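Local coordinates for type 2A phosphatase-associated protein 42 (PDB 2V0P) that binds PP2A-type phosphatase catalytic subunits, inhibits the phosphatase SIT4 and helps regulate TOR signalling in response to the nitrogen source, at residues C226-L229 with S230-L233; Q97-K100 with L101-K105. All coordinates share one frame; numbering follows the deposited sequence. Where two conformers were deposited one is given.

Contact 1 (C226-L229 with S230-L233); sequences CEML and SNFL. With ZN (zinc ion), chain D.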
ATOM      1  N   CYS A 226      -6.123  -4.559   4.628  1.00 33.22           N
ATOM      2  CA  CYS A 226      -6.280  -4.496   6.079  1.00 35.30           C
ATOM      3  C   CYS A 226      -5.283  -3.559   6.811  1.00 36.78           C
ATOM      4  O   CYS A 226      -5.652  -2.734   7.650  1.00 37.50           O
ATOM      5  CB  CYS A 226      -6.169  -5.869   6.677  1.00 33.84           C
ATOM      6  SG  CYS A 226      -6.661  -5.858   8.394  1.00 36.14           S
ATOM      7  N   GLU A 227      -4.012  -3.732   6.513  1.00 38.74           N
ATOM      8  CA  GLU A 227      -3.003  -2.886   7.083  1.00 39.71           C
ATOM      9  C   GLU A 227      -3.241  -1.395   6.762  1.00 39.62           C
ATOM     10  O   GLU A 227      -3.085  -0.535   7.634  1.00 40.81           O
ATOM     11  CB  GLU A 227      -1.651  -3.333   6.615  1.00 41.03           C
ATOM     12  CG  GLU A 227      -1.210  -4.654   7.197  1.00 46.45           C
ATOM     13  CD  GLU A 227       0.104  -5.147   6.591  1.00 51.81           C
ATOM     14  OE1 GLU A 227       1.060  -4.342   6.455  1.00 53.91           O
ATOM     15  OE2 GLU A 227       0.171  -6.349   6.249  1.00 55.81           O
HETATM   16  N   MSE A 228      -3.677  -1.095   5.549  1.00 38.85           N
HETATM   17  CA  MSE A 228      -3.907   0.287   5.150  1.00 39.64           C
HETATM   18  C   MSE A 228      -5.070   0.913   5.918  1.00 38.28           C
HETATM   19  O   MSE A 228      -4.906   1.976   6.462  1.00 37.90           O
HETATM   20  CB  MSE A 228      -4.079   0.432   3.629  1.00 39.51           C
HETATM   21  CG  MSE A 228      -2.889  -0.052   2.881  1.00 41.60           C
HETATM   22 SE   MSE A 228      -1.414   1.232   3.029  1.00 50.34          SE
HETATM   23  CE  MSE A 228      -0.250   0.424   4.388  1.00 43.61           C
ATOM     24  N   LEU A 229      -6.213   0.222   5.965  1.00 37.08           N
ATOM     25  CA  LEU A 229      -7.421   0.700   6.681  1.00 34.88           C
ATOM     26  C   LEU A 229      -7.251   0.734   8.168  1.00 33.89           C
ATOM     27  O   LEU A 229      -7.860   1.597   8.844  1.00 37.39           O
ATOM     28  CB  LEU A 229      -8.633  -0.148   6.309  1.00 36.43           C
ATOM     29  CG  LEU A 229      -9.141  -0.180   4.869  1.00 32.68           C
ATOM     30  CD1 LEU A 229     -10.034  -1.456   4.697  1.00 35.97           C
ATOM     31  CD2 LEU A 229      -9.920   0.990   4.564  1.00 30.22           C
ATOM     32  N   SER A 230      -6.364  -0.101   8.679  1.00 32.81           N
ATOM     33  CA  SER A 230      -6.038  -0.110  10.106  0.50 33.55           C
ATOM     34  C   SER A 230      -5.294   1.143  10.539  1.00 33.97           C
ATOM     35  O   SER A 230      -5.497   1.638  11.646  1.00 33.95           O
ATOM     36  CB  SER A 230      -5.178  -1.307  10.464  0.50 33.24           C
ATOM     37  OG  SER A 230      -3.839  -1.071  10.096  0.50 35.22           O
ATOM     38  N   ASN A 231      -4.410   1.638   9.686  1.00 34.99           N
ATOM     39  CA  ASN A 231      -3.600   2.830  10.063  1.00 35.48           C
ATOM     40  C   ASN A 231      -4.457   4.040  10.280  1.00 35.45           C
ATOM     41  O   ASN A 231      -4.135   4.925  11.092  1.00 37.08           O
ATOM     42  CB  ASN A 231      -2.599   3.108   8.993  1.00 37.05           C
ATOM     43  CG  ASN A 231      -1.415   2.181   9.063  1.00 40.85           C
ATOM     44  OD1 ASN A 231      -0.902   1.891  10.155  1.00 45.35           O
ATOM     45  ND2 ASN A 231      -0.951   1.720   7.898  1.00 42.28           N
ATOM     46  N   PHE A 232      -5.536   4.112   9.526  1.00 35.54           N
ATOM     47  CA  PHE A 232      -6.494   5.190   9.645  1.00 39.29           C
ATOM     48  C   PHE A 232      -7.393   5.124  10.893  1.00 40.20           C
ATOM     49  O   PHE A 232      -8.112   6.080  11.194  1.00 39.64           O
ATOM     50  CB  PHE A 232      -7.290   5.293   8.353  1.00 39.74           C
ATOM     51  CG  PHE A 232      -6.466   5.751   7.201  1.00 42.87           C
ATOM     52  CD1 PHE A 232      -5.943   7.041   7.183  1.00 45.96           C
ATOM     53  CD2 PHE A 232      -6.164   4.897   6.159  1.00 46.71           C
ATOM     54  CE1 PHE A 232      -5.161   7.472   6.127  1.00 47.12           C
ATOM     55  CE2 PHE A 232      -5.387   5.324   5.107  1.00 44.76           C
ATOM     56  CZ  PHE A 232      -4.896   6.605   5.088  1.00 46.02           C
ATOM     57  N   LEU A 233      -7.339   4.004  11.613  1.00 42.27           N
ATOM     58  CA  LEU A 233      -8.039   3.865  12.893  1.00 44.76           C
ATOM     59  C   LEU A 233      -7.099   4.078  14.083  1.00 46.47           C
ATOM     60  O   LEU A 233      -7.537   4.463  15.178  1.00 47.22           O
ATOM     61  CB  LEU A 233      -8.745   2.505  12.985  1.00 44.59           C
ATOM     62  CG  LEU A 233     -10.074   2.357  12.235  1.00 43.95           C
ATOM     63  CD1 LEU A 233     -10.508   0.873  12.202  1.00 45.68           C
ATOM     64  CD2 LEU A 233     -11.202   3.262  12.800  1.00 42.74           C
TER
HETATM   65 ZN    ZN D1236      -5.909  -7.941   8.943  1.00 34.50          ZN

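Contact 2 (Q97-K100 with L101-K105); sequences QSMK and LIYLK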
ATOM      1  N   GLN A  97     -15.580   0.812  10.427  1.00 31.68           N
ATOM      2  CA  GLN A  97     -14.256   0.587  10.012  1.00 32.08           C
ATOM      3  C   GLN A  97     -13.593  -0.586  10.703  1.00 32.58           C
ATOM      4  O   GLN A  97     -12.880  -1.366  10.047  1.00 31.73           O
ATOM      5  CB  GLN A  97     -13.393   1.862  10.085  1.00 33.48           C
ATOM      6  CG  GLN A  97     -13.813   2.904   9.051  1.00 33.48           C
ATOM      7  CD  GLN A  97     -13.095   4.207   9.209  1.00 33.45           C
ATOM      8  OE1 GLN A  97     -11.951   4.240   9.645  1.00 32.92           O
ATOM      9  NE2 GLN A  97     -13.784   5.309   8.895  1.00 33.05           N
ATOM     10  N   SER A  98     -13.823  -0.725  11.999  1.00 30.36           N
ATOM     11  CA  SER A  98     -13.260  -1.847  12.735  1.00 31.66           C
ATOM     12  C   SER A  98     -13.808  -3.190  12.205  1.00 31.43           C
ATOM     13  O   SER A  98     -13.064  -4.113  12.016  1.00 32.20           O
ATOM     14  CB  SER A  98     -13.546  -1.722  14.220  1.00 29.61           C
ATOM     15  OG  SER A  98     -12.891  -0.578  14.786  1.00 36.98           O
HETATM   16  N   MSE A  99     -15.111  -3.254  11.993  1.00 31.50           N
HETATM   17  CA  MSE A  99     -15.787  -4.418  11.373  1.00 34.48           C
HETATM   18  C   MSE A  99     -15.109  -4.822  10.046  1.00 33.24           C
HETATM   19  O   MSE A  99     -14.862  -5.982   9.802  1.00 34.11           O
HETATM   20  CB  MSE A  99     -17.266  -4.124  11.147  1.00 31.75           C
HETATM   21  CG  MSE A  99     -18.206  -4.613  12.226  1.00 42.97           C
HETATM   22 SE   MSE A  99     -17.935  -6.494  12.764  1.00 53.01          SE
HETATM   23  CE  MSE A  99     -17.655  -7.454  11.179  1.00 53.00           C
ATOM     24  N   LYS A 100     -14.778  -3.857   9.198  1.00 34.84           N
ATOM     25  CA  LYS A 100     -14.077  -4.177   7.958  1.00 35.30           C
ATOM     26  C   LYS A 100     -12.816  -4.995   8.190  1.00 33.51           C
ATOM     27  O   LYS A 100     -12.565  -5.915   7.452  1.00 35.68           O
ATOM     28  CB  LYS A 100     -13.797  -2.935   7.086  1.00 35.08           C
ATOM     29  CG  LYS A 100     -13.260  -3.311   5.692  1.00 38.49           C
ATOM     30  CD  LYS A 100     -14.363  -3.802   4.771  1.00 40.06           C
ATOM     31  CE  LYS A 100     -13.761  -4.282   3.463  1.00 41.98           C
ATOM     32  NZ  LYS A 100     -14.661  -5.302   2.830  1.00 37.81           N
ATOM     33  N   LEU A 101     -12.083  -4.687   9.237  1.00 32.49           N
ATOM     34  CA  LEU A 101     -10.835  -5.359   9.550  1.00 32.16           C
ATOM     35  C   LEU A 101     -11.125  -6.770   9.965  1.00 33.18           C
ATOM     36  O   LEU A 101     -10.422  -7.706   9.574  1.00 32.53           O
ATOM     37  CB  LEU A 101     -10.093  -4.635  10.668  1.00 31.51           C
ATOM     38  CG  LEU A 101      -9.701  -3.144  10.471  1.00 30.97           C
ATOM     39  CD1 LEU A 101      -8.840  -2.764  11.552  1.00 25.86           C
ATOM     40  CD2 LEU A 101      -9.058  -2.936   9.145  1.00 30.80           C
ATOM     41  N   ILE A 102     -12.197  -6.924  10.752  1.00 31.90           N
ATOM     42  CA  ILE A 102     -12.669  -8.254  11.109  1.00 33.01           C
ATOM     43  C   ILE A 102     -13.024  -9.117   9.862  1.00 30.95           C
ATOM     44  O   ILE A 102     -12.521 -10.186   9.760  1.00 32.93           O
ATOM     45  CB  ILE A 102     -13.836  -8.191  12.075  1.00 29.41           C
ATOM     46  CG1 ILE A 102     -13.311  -7.868  13.443  1.00 34.49           C
ATOM     47  CG2 ILE A 102     -14.585  -9.600  12.092  1.00 35.13           C
ATOM     48  CD1 ILE A 102     -14.372  -7.314  14.391  1.00 37.84           C
ATOM     49  N   TYR A 103     -13.858  -8.632   8.953  1.00 30.29           N
ATOM     50  CA  TYR A 103     -14.089  -9.246   7.686  1.00 33.64           C
ATOM     51  C   TYR A 103     -12.810  -9.661   6.928  1.00 33.17           C
ATOM     52  O   TYR A 103     -12.718 -10.815   6.466  1.00 32.73           O
ATOM     53  CB  TYR A 103     -15.001  -8.398   6.786  1.00 34.46           C
ATOM     54  CG  TYR A 103     -16.384  -8.179   7.400  1.00 36.59           C
ATOM     55  CD1 TYR A 103     -17.024  -9.172   8.145  1.00 36.30           C
ATOM     56  CD2 TYR A 103     -17.013  -6.944   7.285  1.00 39.13           C
ATOM     57  CE1 TYR A 103     -18.318  -8.943   8.710  1.00 37.48           C
ATOM     58  CE2 TYR A 103     -18.274  -6.715   7.858  1.00 36.90           C
ATOM     59  CZ  TYR A 103     -18.902  -7.681   8.565  1.00 38.75           C
ATOM     60  OH  TYR A 103     -20.150  -7.373   9.117  1.00 39.62           O
ATOM     61  N   LEU A 104     -11.814  -8.775   6.869  1.00 31.39           N
ATOM     62  CA  LEU A 104     -10.627  -9.084   6.078  1.00 31.52           C
ATOM     63  C   LEU A 104      -9.834 -10.168   6.751  1.00 30.59           C
ATOM     64  O   LEU A 104      -9.271 -10.972   6.056  1.00 30.25           O
ATOM     65  CB  LEU A 104      -9.738  -7.848   5.754  1.00 30.02           C
ATOM     66  CG  LEU A 104     -10.435  -6.799   4.910  1.00 32.09           C
ATOM     67  CD1 LEU A 104      -9.637  -5.464   4.868  1.00 37.00           C
ATOM     68  CD2 LEU A 104     -10.846  -7.269   3.559  1.00 34.44           C
ATOM     69  N   LYS A 105      -9.804 -10.141   8.068  1.00 29.23           N
ATOM     70  CA  LYS A 105      -9.168 -11.147   8.896  1.00 32.72           C
ATOM     71  C   LYS A 105      -9.824 -12.527   8.664  1.00 32.14           C
ATOM     72  O   LYS A 105      -9.156 -13.532   8.362  1.00 30.87           O
ATOM     73  CB  LYS A 105      -9.315 -10.755  10.371  1.00 33.16           C
ATOM     74  CG  LYS A 105      -8.609 -11.654  11.318  1.00 39.49           C
ATOM     75  CD  LYS A 105      -8.398 -10.991  12.668  1.00 46.27           C
ATOM     76  CE  LYS A 105      -7.150 -11.538  13.374  1.00 51.70           C
ATOM     77  NZ  LYS A 105      -5.863 -11.174  12.669  1.00 54.51           N
TER

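Contact 1 (C226-L229 with S230-L233)
Cys226 O accepts the Ser230 N-H at 2.9 Å and Glu227 O the Asn231 N-H at 3.3 Å, the i to i+4 bonds of the closing turns of helix 199-231, while Leu233 N bonds back to Ser230 O as the chain leaves the helix. In one of its two conformers Ser230 OG, with a chi1 of 79°, folds back to give its hydrogen to Glu227 O at 2.6 Å. In that conformer the carbonyl has two donors on the same face of its plane, a way for a serine hydroxyl to satisfy itself on its own helix. Asn231 lies alongside selenomethionine Met228, both side chains pointing the same way, with ND2 3.8 Å from the CE methyl. A chi1 of -68° swings the Phe232 ring back along the helix, where CD2 comes 3.2 Å from Met228 O and the ring edge faces Leu229 CA. Cys226 SG binds a zinc ion at 2.3 Å, probably as the thiolate, a soft ligand for the metal. Cys226 also packs on Leu101 and Leu104 of helix 93-120, and Leu233 reaches Gln97 and Ser98 there. Phe232 O accepts a hydrogen bond from Gln97 of the second subunit, and Met228 packs on its Phe224.

Contact 2 (Q97-K100 with L101-K105)
Ser98 O is gripped twice, by Ile102 N at 3.2 Å, a fairly straight bond (161°) lying in the carbonyl plane, and more weakly by Leu101 N. This is alpha-helical bonding within helix 93-120 of the all-helical, TPR-like N-terminal domain, and Tyr103 N to Met99 O and Leu104 N to Lys100 O, each 3.0 Å, carry it on. In selenomethionine Met99, bends at chi2 and chi3 turn the end of the chain toward Tyr103. The CE methyl is modelled too close to the ring for its position to be trusted, but SE, 5.0 Å from the ring centroid, fits a Met-aromatic contact, and Ile102 CD1 touches SE at 4.0 Å. The long, flexible side chain of methionine, here with selenium for sulfur, can lie against both neighbours. Replacing Tyr103 by an alanine would probably leave the Met99 selenium without its aromatic neighbour and cost the packing on Arg86. Lys100 combines two characters: its NZ bonds to Ser84 O and Arg86 O, whereas the rest of the side chain packs on Glu225 and Leu229 of helix 199-231 and, bent at chi2 (77°), crosses Leu104 and places CE 4.2 Å from Leu104 CD2.

How the contacts relate
Both contacts are partly buried single-helix turns, contact 1 at the end of helix 199-231 and contact 2 in the first half of helix 93-120, with centres about 10 Å apart. The two helices meet directly: Leu233 CD1 lies 3.7 Å from Ser98 N. Their chemistry differs with place. Contact 1, where the helix gives out, mixes a metal-bound cysteine sulfur with a serine hydroxyl that turns back on a backbone carbonyl; contact 2 keeps regular backbone bonding and apolar and Met-aromatic packing, while the polar ends of Lys100 and Gln97 are met by partners outside its segments. Each has two buried residues and a more open side, and Gln97 and Phe232 carry both contacts into the interface with the second subunit.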